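Local coordinates for hypothetical protein aq_1447 (Aquifex aeolicus, PDB 1YVU) that uses short single-stranded DNA guides to bind complementary RNA targets and cleaves them as a metal-dependent endonuclease, at residues Tyr618-Tyr630 with Pro640-Glu653. Residues are numbered along the deposited sequence; the frame is centred on the assembly and turned at random.
Sequences YKLSEDSVILATY and PIKVRKVYGELPVE
Lys645 NZ is gripped from two directions: Asp623 OD2 meets it at 3.0 Å in a salt bridge, nearly along the carboxylate C-O axis, while Leu650 O lies 3.0 Å from NZ, which stands above that carbonyl's plane. The Asp623 bond ties the two segments together just before strand 624-627, while the Leu650 bond holds the loop after strand 641-645; together they lie at one end of an antiparallel strand pair in the PIWI box of the RNase H-like PIWI domain, where strands 624-627 and 641-645 run at 159° to each other. Five backbone hydrogen bonds define the pairing. Leu627 N to Ile641 O is the shortest, 2.8 Å and almost straight at 176°, and Lys645 N to Asp623 O at 3.0 Å continues the series past the first strand. The bend of the Lys645 chain at chi3, 95°, carries its amine alongside the Asp623 side chain and on to Leu650 in the turn leading to helix 652-661. With an alanine in place of Lys645, the Asp623 carboxylate would probably lose its closest cationic mate and the Leu650 carbonyl its amine donor. The other oxygen, Asp623 OD1, has a weak bond to Lys619 NZ, which also makes a long salt bridge with Glu653, so the ionic network spans both segments. Side chains alternate along the pair: Val625, Leu627, Ile641 and Val643 share one face, which helix 652-661 covers through Cys656 and Ile659, whereas Ser624, Ile626, Lys642 and Arg644 occupy the other. On the helix-covered face the side chains of Val652 and Val625 pass alongside one another, pointing opposite ways, with Val652 CB 3.9 Å from Val625 CG2.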
ATOM      1  N   TYR A 618     -14.254   0.858  13.115  1.00  7.52           N
ATOM      2  CA  TYR A 618     -14.242   2.130  13.839  1.00 12.82           C
ATOM      3  C   TYR A 618     -14.659   3.060  12.718  1.00  9.40           C
ATOM      4  O   TYR A 618     -14.128   2.955  11.615  1.00 13.01           O
ATOM      5  CB  TYR A 618     -12.845   2.533  14.391  1.00 10.69           C
ATOM      6  CG  TYR A 618     -12.909   3.785  15.271  1.00 13.85           C
ATOM      7  CD1 TYR A 618     -13.166   3.675  16.652  1.00 23.68           C
ATOM      8  CD2 TYR A 618     -12.906   5.082  14.707  1.00 15.92           C
ATOM      9  CE1 TYR A 618     -13.445   4.815  17.454  1.00 26.02           C
ATOM     10  CE2 TYR A 618     -13.193   6.237  15.498  1.00 24.21           C
ATOM     11  CZ  TYR A 618     -13.463   6.093  16.871  1.00 26.75           C
ATOM     12  OH  TYR A 618     -13.751   7.205  17.639  1.00 24.81           O
ATOM     13  N   LYS A 619     -15.601   3.958  12.990  1.00  7.84           N
ATOM     14  CA  LYS A 619     -16.062   4.877  11.953  1.00 13.71           C
ATOM     15  C   LYS A 619     -15.563   6.319  12.155  1.00 23.09           C
ATOM     16  O   LYS A 619     -15.521   6.832  13.278  1.00 18.71           O
ATOM     17  CB  LYS A 619     -17.591   4.798  11.826  1.00 18.21           C
ATOM     18  CG  LYS A 619     -18.185   5.450  10.577  1.00 20.45           C
ATOM     19  CD  LYS A 619     -19.698   5.213  10.491  1.00 19.13           C
ATOM     20  CE  LYS A 619     -20.274   5.933   9.286  1.00 23.59           C
ATOM     21  NZ  LYS A 619     -21.396   6.925   9.554  1.00 27.71           N
ATOM     22  N   LEU A 620     -15.094   6.913  11.053  1.00 20.34           N
ATOM     23  CA  LEU A 620     -14.587   8.284  11.017  1.00 25.32           C
ATOM     24  C   LEU A 620     -15.593   9.280  10.405  1.00 31.82           C
ATOM     25  O   LEU A 620     -16.750   8.920  10.130  1.00 31.86           O
ATOM     26  CB  LEU A 620     -13.240   8.335  10.300  1.00 21.17           C
ATOM     27  CG  LEU A 620     -12.184   7.469  10.980  1.00 16.85           C
ATOM     28  CD1 LEU A 620     -10.991   7.244  10.081  1.00 12.08           C
ATOM     29  CD2 LEU A 620     -11.786   8.115  12.303  1.00 15.55           C
ATOM     30  N   SER A 621     -15.144  10.520  10.198  1.00 38.24           N
ATOM     31  CA  SER A 621     -15.984  11.610   9.701  1.00 45.26           C
ATOM     32  C   SER A 621     -16.613  11.528   8.321  1.00 49.28           C
ATOM     33  O   SER A 621     -17.793  11.178   8.206  1.00 57.40           O
ATOM     34  CB  SER A 621     -15.270  12.956   9.868  1.00 49.30           C
ATOM     35  OG  SER A 621     -13.972  12.944   9.289  1.00 53.62           O
ATOM     36  N   GLU A 622     -15.829  11.854   7.292  1.00 52.76           N
ATOM     37  CA  GLU A 622     -16.271  11.877   5.890  1.00 56.03           C
ATOM     38  C   GLU A 622     -16.481  10.466   5.298  1.00 51.20           C
ATOM     39  O   GLU A 622     -15.912  10.108   4.249  1.00 53.13           O
ATOM     40  CB  GLU A 622     -15.250  12.685   5.061  1.00 66.91           C
ATOM     41  CG  GLU A 622     -14.920  14.100   5.590  1.00 62.56           C
ATOM     42  CD  GLU A 622     -13.523  14.577   5.186  1.00 69.06           C
ATOM     43  OE1 GLU A 622     -12.915  13.995   4.247  1.00 66.01           O
ATOM     44  OE2 GLU A 622     -13.030  15.538   5.828  1.00 73.98           O
ATOM     45  N   ASP A 623     -17.334   9.695   5.981  1.00 44.82           N
ATOM     46  CA  ASP A 623     -17.689   8.310   5.657  1.00 36.82           C
ATOM     47  C   ASP A 623     -16.507   7.400   5.341  1.00 35.96           C
ATOM     48  O   ASP A 623     -16.416   6.787   4.276  1.00 30.21           O
ATOM     49  CB  ASP A 623     -18.799   8.228   4.601  1.00 45.55           C
ATOM     50  CG  ASP A 623     -20.175   7.923   5.217  1.00 47.24           C
ATOM     51  OD1 ASP A 623     -20.264   7.805   6.465  1.00 58.23           O
ATOM     52  OD2 ASP A 623     -21.168   7.777   4.471  1.00 42.03           O
ATOM     53  N   SER A 624     -15.521   7.475   6.226  1.00 32.29           N
ATOM     54  CA  SER A 624     -14.342   6.648   6.154  1.00 29.28           C
ATOM     55  C   SER A 624     -14.471   5.698   7.350  1.00 31.26           C
ATOM     56  O   SER A 624     -15.073   6.065   8.370  1.00 33.24           O
ATOM     57  CB  SER A 624     -13.046   7.473   6.140  1.00 33.78           C
ATOM     58  OG  SER A 624     -13.076   8.578   7.024  1.00 43.00           O
ATOM     59  N   VAL A 625     -14.078   4.434   7.140  1.00 28.99           N
ATOM     60  CA  VAL A 625     -14.172   3.355   8.137  1.00 21.19           C
ATOM     61  C   VAL A 625     -12.886   2.546   8.156  1.00 26.57           C
ATOM     62  O   VAL A 625     -12.402   2.114   7.101  1.00 21.82           O
ATOM     63  CB  VAL A 625     -15.310   2.328   7.750  1.00 20.45           C
ATOM     64  CG1 VAL A 625     -15.305   1.091   8.648  1.00 13.59           C
ATOM     65  CG2 VAL A 625     -16.659   2.973   7.784  1.00 16.21           C
ATOM     66  N   ILE A 626     -12.399   2.265   9.366  1.00 20.77           N
ATOM     67  CA  ILE A 626     -11.209   1.430   9.551  1.00 23.05           C
ATOM     68  C   ILE A 626     -11.874   0.073   9.730  1.00 24.55           C
ATOM     69  O   ILE A 626     -12.682  -0.121  10.629  1.00 24.72           O
ATOM     70  CB  ILE A 626     -10.421   1.866  10.755  1.00 26.08           C
ATOM     71  CG1 ILE A 626      -9.898   3.272  10.485  1.00 33.27           C
ATOM     72  CG2 ILE A 626      -9.248   0.927  11.002  1.00 23.64           C
ATOM     73  CD1 ILE A 626      -9.854   4.142  11.738  1.00 47.68           C
ATOM     74  N   LEU A 627     -11.551  -0.840   8.828  1.00 24.15           N
ATOM     75  CA  LEU A 627     -12.196  -2.130   8.783  1.00 20.50           C
ATOM     76  C   LEU A 627     -11.293  -3.349   8.831  1.00 26.14           C
ATOM     77  O   LEU A 627     -10.291  -3.421   8.108  1.00 27.97           O
ATOM     78  CB  LEU A 627     -13.021  -2.177   7.484  1.00 16.28           C
ATOM     79  CG  LEU A 627     -13.945  -3.350   7.215  1.00 14.42           C
ATOM     80  CD1 LEU A 627     -15.013  -3.341   8.297  1.00 15.54           C
ATOM     81  CD2 LEU A 627     -14.555  -3.295   5.794  1.00  6.67           C
ATOM     82  N   ALA A 628     -11.735  -4.360   9.574  1.00 18.05           N
ATOM     83  CA  ALA A 628     -11.008  -5.609   9.652  1.00 17.63           C
ATOM     84  C   ALA A 628     -11.620  -6.535   8.583  1.00 20.29           C
ATOM     85  O   ALA A 628     -12.773  -6.990   8.731  1.00 14.79           O
ATOM     86  CB  ALA A 628     -11.168  -6.184  10.992  1.00 13.54           C
ATOM     87  N   THR A 629     -10.842  -6.795   7.527  1.00 15.50           N
ATOM     88  CA  THR A 629     -11.265  -7.633   6.406  1.00 19.34           C
ATOM     89  C   THR A 629     -11.007  -9.118   6.486  1.00 26.61           C
ATOM     90  O   THR A 629     -11.471  -9.873   5.617  1.00 27.41           O
ATOM     91  CB  THR A 629     -10.597  -7.195   5.148  1.00 15.76           C
ATOM     92  OG1 THR A 629      -9.221  -6.857   5.425  1.00 17.31           O
ATOM     93  CG2 THR A 629     -11.337  -6.033   4.554  1.00 18.96           C
ATOM     94  N   TYR A 630     -10.184  -9.527   7.453  1.00 32.97           N
ATOM     95  CA  TYR A 630      -9.804 -10.931   7.648  1.00 32.57           C
ATOM     96  C   TYR A 630      -9.478 -11.189   9.122  1.00 33.56           C
ATOM     97  O   TYR A 630      -9.061 -10.271   9.827  1.00 32.85           O
ATOM     98  CB  TYR A 630      -8.609 -11.308   6.734  1.00 32.06           C
ATOM     99  CG  TYR A 630      -7.245 -10.693   7.068  1.00 33.33           C
ATOM    100  CD1 TYR A 630      -6.171 -11.511   7.471  1.00 39.01           C
ATOM    101  CD2 TYR A 630      -7.004  -9.310   6.926  1.00 34.01           C
ATOM    102  CE1 TYR A 630      -4.876 -10.975   7.719  1.00 42.33           C
ATOM    103  CE2 TYR A 630      -5.714  -8.756   7.176  1.00 40.24           C
ATOM    104  CZ  TYR A 630      -4.652  -9.599   7.565  1.00 46.82           C
ATOM    105  OH  TYR A 630      -3.374  -9.101   7.756  1.00 44.60           O
ATOM    106  N   PRO A 640      -5.561  -3.595   9.066  1.00 39.10           N
ATOM    107  CA  PRO A 640      -6.950  -3.241   8.762  1.00 32.80           C
ATOM    108  C   PRO A 640      -6.935  -2.273   7.590  1.00 28.28           C
ATOM    109  O   PRO A 640      -5.994  -1.483   7.454  1.00 35.06           O
ATOM    110  CB  PRO A 640      -7.395  -2.498  10.026  1.00 28.12           C
ATOM    111  CG  PRO A 640      -6.422  -2.873  11.043  1.00 30.71           C
ATOM    112  CD  PRO A 640      -5.143  -2.922  10.310  1.00 32.68           C
ATOM    113  N   ILE A 641      -7.943  -2.331   6.728  1.00 25.21           N
ATOM    114  CA  ILE A 641      -7.988  -1.389   5.605  1.00 21.80           C
ATOM    115  C   ILE A 641      -8.858  -0.164   5.944  1.00 24.19           C
ATOM    116  O   ILE A 641      -9.650  -0.185   6.896  1.00 22.38           O
ATOM    117  CB  ILE A 641      -8.450  -2.059   4.269  1.00 15.31           C
ATOM    118  CG1 ILE A 641      -9.961  -2.303   4.270  1.00  6.73           C
ATOM    119  CG2 ILE A 641      -7.649  -3.354   4.021  1.00  7.13           C
ATOM    120  CD1 ILE A 641     -10.539  -2.578   2.919  1.00 11.14           C
ATOM    121  N   LYS A 642      -8.646   0.928   5.219  1.00 18.85           N
ATOM    122  CA  LYS A 642      -9.436   2.131   5.427  1.00 17.02           C
ATOM    123  C   LYS A 642     -10.174   2.330   4.135  1.00 18.15           C
ATOM    124  O   LYS A 642      -9.567   2.434   3.068  1.00 15.75           O
ATOM    125  CB  LYS A 642      -8.570   3.342   5.780  1.00 14.27           C
ATOM    126  CG  LYS A 642      -9.293   4.682   5.774  1.00 13.78           C
ATOM    127  CD  LYS A 642      -8.394   5.819   6.225  1.00 23.51           C
ATOM    128  CE  LYS A 642      -8.739   7.095   5.471  1.00 33.39           C
ATOM    129  NZ  LYS A 642      -8.201   8.318   6.142  1.00 46.65           N
ATOM    130  N   VAL A 643     -11.499   2.253   4.246  1.00 23.52           N
ATOM    131  CA  VAL A 643     -12.441   2.412   3.124  1.00 20.76           C
ATOM    132  C   VAL A 643     -12.987   3.825   3.227  1.00 21.27           C
ATOM    133  O   VAL A 643     -13.409   4.229   4.298  1.00 18.88           O
ATOM    134  CB  VAL A 643     -13.646   1.435   3.251  1.00 21.97           C
ATOM    135  CG1 VAL A 643     -14.652   1.676   2.132  1.00 19.84           C
ATOM    136  CG2 VAL A 643     -13.175  -0.007   3.271  1.00 15.58           C
ATOM    137  N   ARG A 644     -12.961   4.563   2.122  1.00 19.65           N
ATOM    138  CA  ARG A 644     -13.467   5.919   2.105  1.00 21.69           C
ATOM    139  C   ARG A 644     -14.527   6.078   1.024  1.00 22.93           C
ATOM    140  O   ARG A 644     -14.337   5.617  -0.098  1.00 23.36           O
ATOM    141  CB  ARG A 644     -12.324   6.918   1.897  1.00 29.23           C
ATOM    142  CG  ARG A 644     -12.751   8.394   2.023  1.00 43.97           C
ATOM    143  CD  ARG A 644     -11.652   9.361   1.637  1.00 45.30           C
ATOM    144  NE  ARG A 644     -12.209  10.656   1.247  1.00 62.63           N
ATOM    145  CZ  ARG A 644     -11.532  11.634   0.644  1.00 60.36           C
ATOM    146  NH1 ARG A 644     -10.235  11.494   0.345  1.00 65.56           N
ATOM    147  NH2 ARG A 644     -12.168  12.750   0.318  1.00 59.99           N
ATOM    148  N   LYS A 645     -15.673   6.650   1.386  1.00 22.95           N
ATOM    149  CA  LYS A 645     -16.737   6.882   0.416  1.00 24.82           C
ATOM    150  C   LYS A 645     -16.464   8.279  -0.051  1.00 28.22           C
ATOM    151  O   LYS A 645     -16.718   9.256   0.665  1.00 32.83           O
ATOM    152  CB  LYS A 645     -18.126   6.802   1.038  1.00 31.29           C
ATOM    153  CG  LYS A 645     -19.264   7.035   0.033  1.00 31.86           C
ATOM    154  CD  LYS A 645     -20.630   6.900   0.690  1.00 25.75           C
ATOM    155  CE  LYS A 645     -21.235   8.193   1.152  1.00 20.34           C
ATOM    156  NZ  LYS A 645     -22.577   7.944   1.786  1.00 31.03           N
ATOM    157  N   VAL A 646     -15.883   8.357  -1.239  1.00 28.90           N
ATOM    158  CA  VAL A 646     -15.522   9.630  -1.820  1.00 28.07           C
ATOM    159  C   VAL A 646     -16.780  10.240  -2.371  1.00 27.06           C
ATOM    160  O   VAL A 646     -17.159  11.330  -1.967  1.00 27.18           O
ATOM    161  CB  VAL A 646     -14.431   9.447  -2.895  1.00 30.26           C
ATOM    162  CG1 VAL A 646     -13.996  10.808  -3.499  1.00 29.75           C
ATOM    163  CG2 VAL A 646     -13.246   8.780  -2.277  1.00 17.40           C
ATOM    164  N   TYR A 647     -17.476   9.446  -3.176  1.00 25.71           N
ATOM    165  CA  TYR A 647     -18.726   9.819  -3.820  1.00 32.53           C
ATOM    166  C   TYR A 647     -19.622   8.606  -3.625  1.00 35.45           C
ATOM    167  O   TYR A 647     -19.146   7.470  -3.714  1.00 38.41           O
ATOM    168  CB  TYR A 647     -18.472  10.100  -5.306  1.00 35.52           C
ATOM    169  CG  TYR A 647     -19.604  10.730  -6.094  1.00 32.54           C
ATOM    170  CD1 TYR A 647     -19.877  12.120  -5.999  1.00 33.99           C
ATOM    171  CD2 TYR A 647     -20.386   9.950  -6.976  1.00 38.58           C
ATOM    172  CE1 TYR A 647     -20.916  12.723  -6.783  1.00 41.87           C
ATOM    173  CE2 TYR A 647     -21.428  10.533  -7.756  1.00 44.48           C
ATOM    174  CZ  TYR A 647     -21.688  11.917  -7.656  1.00 40.04           C
ATOM    175  OH  TYR A 647     -22.714  12.458  -8.404  1.00 41.00           O
ATOM    176  N   GLY A 648     -20.891   8.847  -3.293  1.00 29.44           N
ATOM    177  CA  GLY A 648     -21.818   7.748  -3.065  1.00 30.39           C
ATOM    178  C   GLY A 648     -23.150   8.080  -2.426  1.00 28.83           C
ATOM    179  O   GLY A 648     -23.261   8.940  -1.558  1.00 31.48           O
ATOM    180  N   GLU A 649     -24.153   7.307  -2.825  1.00 33.95           N
ATOM    181  CA  GLU A 649     -25.544   7.437  -2.391  1.00 34.61           C
ATOM    182  C   GLU A 649     -25.824   6.462  -1.247  1.00 42.68           C
ATOM    183  O   GLU A 649     -26.682   6.732  -0.395  1.00 40.89           O
ATOM    184  CB  GLU A 649     -26.398   7.124  -3.623  1.00 36.57           C
ATOM    185  CG  GLU A 649     -27.888   7.035  -3.539  1.00 29.72           C
ATOM    186  CD  GLU A 649     -28.420   6.366  -4.799  1.00 36.04           C
ATOM    187  OE1 GLU A 649     -28.977   5.259  -4.682  1.00 39.97           O
ATOM    188  OE2 GLU A 649     -28.250   6.922  -5.911  1.00 40.39           O
ATOM    189  N   LEU A 650     -25.082   5.341  -1.243  1.00 42.06           N
ATOM    190  CA  LEU A 650     -25.203   4.268  -0.237  1.00 39.51           C
ATOM    191  C   LEU A 650     -24.353   4.512   1.013  1.00 39.46           C
ATOM    192  O   LEU A 650     -23.327   5.167   0.941  1.00 36.85           O
ATOM    193  CB  LEU A 650     -24.808   2.907  -0.847  1.00 45.47           C
ATOM    194  CG  LEU A 650     -25.562   2.322  -2.053  1.00 40.15           C
ATOM    195  CD1 LEU A 650     -24.922   1.017  -2.475  1.00 37.93           C
ATOM    196  CD2 LEU A 650     -27.042   2.108  -1.773  1.00 48.38           C
ATOM    197  N   PRO A 651     -24.791   4.025   2.184  1.00 41.50           N
ATOM    198  CA  PRO A 651     -24.004   4.226   3.415  1.00 45.48           C
ATOM    199  C   PRO A 651     -22.731   3.371   3.431  1.00 42.14           C
ATOM    200  O   PRO A 651     -22.731   2.297   2.831  1.00 37.81           O
ATOM    201  CB  PRO A 651     -24.966   3.748   4.507  1.00 50.44           C
ATOM    202  CG  PRO A 651     -26.317   4.048   3.921  1.00 49.07           C
ATOM    203  CD  PRO A 651     -26.151   3.559   2.515  1.00 38.32           C
ATOM    204  N   VAL A 652     -21.683   3.811   4.147  1.00 39.63           N
ATOM    205  CA  VAL A 652     -20.420   3.041   4.230  1.00 30.84           C
ATOM    206  C   VAL A 652     -20.568   1.656   4.784  1.00 28.94           C
ATOM    207  O   VAL A 652     -19.923   0.746   4.308  1.00 37.76           O
ATOM    208  CB  VAL A 652     -19.318   3.663   5.085  1.00 28.43           C
ATOM    209  CG1 VAL A 652     -18.236   4.234   4.232  1.00 21.46           C
ATOM    210  CG2 VAL A 652     -19.870   4.615   6.049  1.00 28.70           C
ATOM    211  N   GLU A 653     -21.411   1.501   5.791  1.00 21.90           N
ATOM    212  CA  GLU A 653     -21.647   0.199   6.387  1.00 30.55           C
ATOM    213  C   GLU A 653     -22.113  -0.855   5.347  1.00 26.26           C
ATOM    214  O   GLU A 653     -21.640  -2.001   5.349  1.00 24.56           O
ATOM    215  CB  GLU A 653     -22.650   0.337   7.540  1.00 27.65           C
ATOM    216  CG  GLU A 653     -22.079   1.083   8.741  1.00 28.53           C
ATOM    217  CD  GLU A 653     -22.601   2.506   8.888  1.00 41.91           C
ATOM    218  OE1 GLU A 653     -23.350   3.011   8.007  1.00 36.08           O
ATOM    219  OE2 GLU A 653     -22.254   3.124   9.923  1.00 43.51           O
TER